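Local coordinates for protein adenosine 5'-monophosphoramidase (PDB 6IQ1) that probably hydrolyses adenosine 5'-monophosphoramidates to AMP as a homodimeric, zinc-binding member of the histidine triad (HINT) family, at residues Thr25-Ser30 with Pro57-Ser62. Residues are numbered along the deposited sequence; the frame is centred on the assembly and turned at random.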
loop_
_atom_site.group_PDB
_atom_site.type_symbol
_atom_site.label_atom_id
_atom_site.label_comp_id
_atom_site.label_asym_id
_atom_site.label_seq_id
_atom_site.Cartn_x
_atom_site.Cartn_y
_atom_site.Cartn_z
ATOM N N THR D 25 10.408 15.063 -3.530
ATOM C CA THR D 25 9.305 15.968 -3.809
ATOM C C THR D 25 9.240 16.955 -2.646
ATOM O O THR D 25 9.886 16.756 -1.615
ATOM C CB THR D 25 7.998 15.149 -4.005
ATOM O OG1 THR D 25 7.948 14.597 -5.330
ATOM C CG2 THR D 25 6.765 15.937 -3.761
ATOM N N ALA D 26 8.508 18.057 -2.832
ATOM C CA ALA D 26 8.235 18.943 -1.707
ATOM C C ALA D 26 7.722 18.166 -0.499
ATOM O O ALA D 26 8.049 18.494 0.648
ATOM C CB ALA D 26 7.221 20.017 -2.114
ATOM N N LYS D 27 6.928 17.122 -0.733
ATOM C CA LYS D 27 6.294 16.390 0.351
ATOM C C LYS D 27 6.799 14.961 0.555
ATOM O O LYS D 27 6.566 14.399 1.630
ATOM C CB LYS D 27 4.769 16.366 0.140
ATOM C CG LYS D 27 4.095 17.667 0.576
ATOM C CD LYS D 27 2.673 17.780 0.020
ATOM C CE LYS D 27 2.145 19.218 0.087
ATOM N NZ LYS D 27 2.270 19.808 1.456
ATOM N N THR D 28 7.498 14.367 -0.411
ATOM C CA THR D 28 7.813 12.949 -0.338
ATOM C C THR D 28 9.303 12.704 -0.551
ATOM O O THR D 28 9.964 13.438 -1.290
ATOM C CB THR D 28 6.980 12.177 -1.383
ATOM O OG1 THR D 28 5.588 12.357 -1.100
ATOM C CG2 THR D 28 7.293 10.698 -1.354
ATOM N N TYR D 29 9.824 11.649 0.091
ATOM C CA TYR D 29 11.229 11.257 -0.028
ATOM C C TYR D 29 11.353 9.753 -0.258
ATOM O O TYR D 29 10.774 8.949 0.490
ATOM C CB TYR D 29 12.016 11.663 1.228
ATOM C CG TYR D 29 13.509 11.483 1.090
ATOM C CD1 TYR D 29 14.105 10.240 1.295
ATOM C CD2 TYR D 29 14.323 12.548 0.754
ATOM C CE1 TYR D 29 15.458 10.065 1.159
ATOM C CE2 TYR D 29 15.696 12.386 0.630
ATOM C CZ TYR D 29 16.255 11.143 0.829
ATOM O OH TYR D 29 17.614 10.971 0.692
ATOM N N SER D 30 12.133 9.360 -1.262
ATOM C CA SER D 30 12.271 7.941 -1.556
ATOM C C SER D 30 13.730 7.555 -1.796
ATOM O O SER D 30 14.543 8.359 -2.256
ATOM C CB SER D 30 11.384 7.538 -2.754
ATOM O OG SER D 30 11.742 8.243 -3.918
ATOM N N PRO D 57 -0.899 13.909 7.436
ATOM C CA PRO D 57 -1.883 14.833 6.852
ATOM C C PRO D 57 -2.298 14.405 5.450
ATOM O O PRO D 57 -1.525 13.797 4.706
ATOM C CB PRO D 57 -1.144 16.179 6.827
ATOM C CG PRO D 57 0.014 16.013 7.784
ATOM C CD PRO D 57 0.385 14.563 7.731
ATOM N N ASP D 58 -3.546 14.741 5.102
ATOM C CA ASP D 58 -4.101 14.374 3.804
ATOM C C ASP D 58 -3.196 14.801 2.653
ATOM O O ASP D 58 -3.015 14.054 1.683
ATOM C CB ASP D 58 -5.494 14.983 3.641
ATOM C CG ASP D 58 -6.587 14.132 4.289
ATOM O OD1 ASP D 58 -6.285 13.024 4.771
ATOM O OD2 ASP D 58 -7.760 14.562 4.304
ATOM N N ASP D 59 -2.596 15.986 2.742
ATOM C CA ASP D 59 -1.808 16.464 1.608
ATOM C C ASP D 59 -0.504 15.682 1.438
ATOM O O ASP D 59 0.010 15.591 0.319
ATOM C CB ASP D 59 -1.531 17.969 1.725
ATOM C CG ASP D 59 -0.732 18.335 2.973
ATOM O OD1 ASP D 59 -1.102 17.936 4.102
ATOM O OD2 ASP D 59 0.294 19.027 2.818
ATOM N N TYR D 60 0.036 15.092 2.499
ATOM C CA TYR D 60 1.159 14.191 2.280
ATOM C C TYR D 60 0.713 12.845 1.701
ATOM O O TYR D 60 1.436 12.252 0.886
ATOM C CB TYR D 60 1.920 13.990 3.583
ATOM C CG TYR D 60 2.732 15.197 3.961
ATOM C CD1 TYR D 60 2.144 16.275 4.622
ATOM C CD2 TYR D 60 4.085 15.261 3.657
ATOM C CE1 TYR D 60 2.867 17.376 4.960
ATOM C CE2 TYR D 60 4.830 16.358 3.998
ATOM C CZ TYR D 60 4.217 17.417 4.645
ATOM O OH TYR D 60 4.970 18.521 4.966
ATOM N N LEU D 61 -0.461 12.347 2.107
ATOM C CA LEU D 61 -0.951 11.087 1.566
ATOM C C LEU D 61 -1.218 11.200 0.076
ATOM O O LEU D 61 -0.973 10.252 -0.673
ATOM C CB LEU D 61 -2.217 10.656 2.295
ATOM C CG LEU D 61 -2.055 10.235 3.753
ATOM C CD1 LEU D 61 -3.371 9.736 4.310
ATOM C CD2 LEU D 61 -0.966 9.199 3.916
ATOM N N SER D 62 -1.706 12.361 -0.376
ATOM C CA SER D 62 -2.082 12.513 -1.778
ATOM C C SER D 62 -0.877 12.423 -2.701
ATOM O O SER D 62 -1.018 12.042 -3.868
ATOM C CB SER D 62 -2.794 13.845 -1.994
ATOM O OG SER D 62 -4.120 13.775 -1.510
HETATM O O HOH W 1 4.241 12.321 1.092
#
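Lys-27 lies across one face of the Tyr-60 ring, the two side chains crossing at about a right angle. Lys-27 CG makes a CH-pi contact 4.0 Å from the centroid of the Tyr-60 ring, displaced toward the CE2 rim. Farther out, an otherwise extended chain bends at its last torsion (chi4 -52°), which brings NZ back over the same face for a cation-pi contact, 4.7 Å from the Tyr-60 ring centroid and 25° off the normal. Lys-27 NZ also forms a short salt bridge, 2.5 Å, to Asp-59 OD2, reaching that oxygen nearly along its C-O axis. Ring and carboxylate, from successive residues of the first helical turn, thus share one lysine. Beside them a water hydrogen-bonds to Lys-27 O, Tyr-60 O (2.8 Å) and Thr-28 OG1 (2.6 Å), the last itself hydrogen-bonded to Asp-63. This surface contact joins, within the HIT domain, the turn between strands 21-24 and 28-32 to the N-terminal end of helix 58-74. Backbone bonding ties Lys-27 to Lys-47, just past strand 42-46, Tyr-60 packs on Pro-46 of that strand, and Ser-62 OG hydrogen-bonds to Ser-62 O of the second subunit, in that chain's copy of helix 58-74.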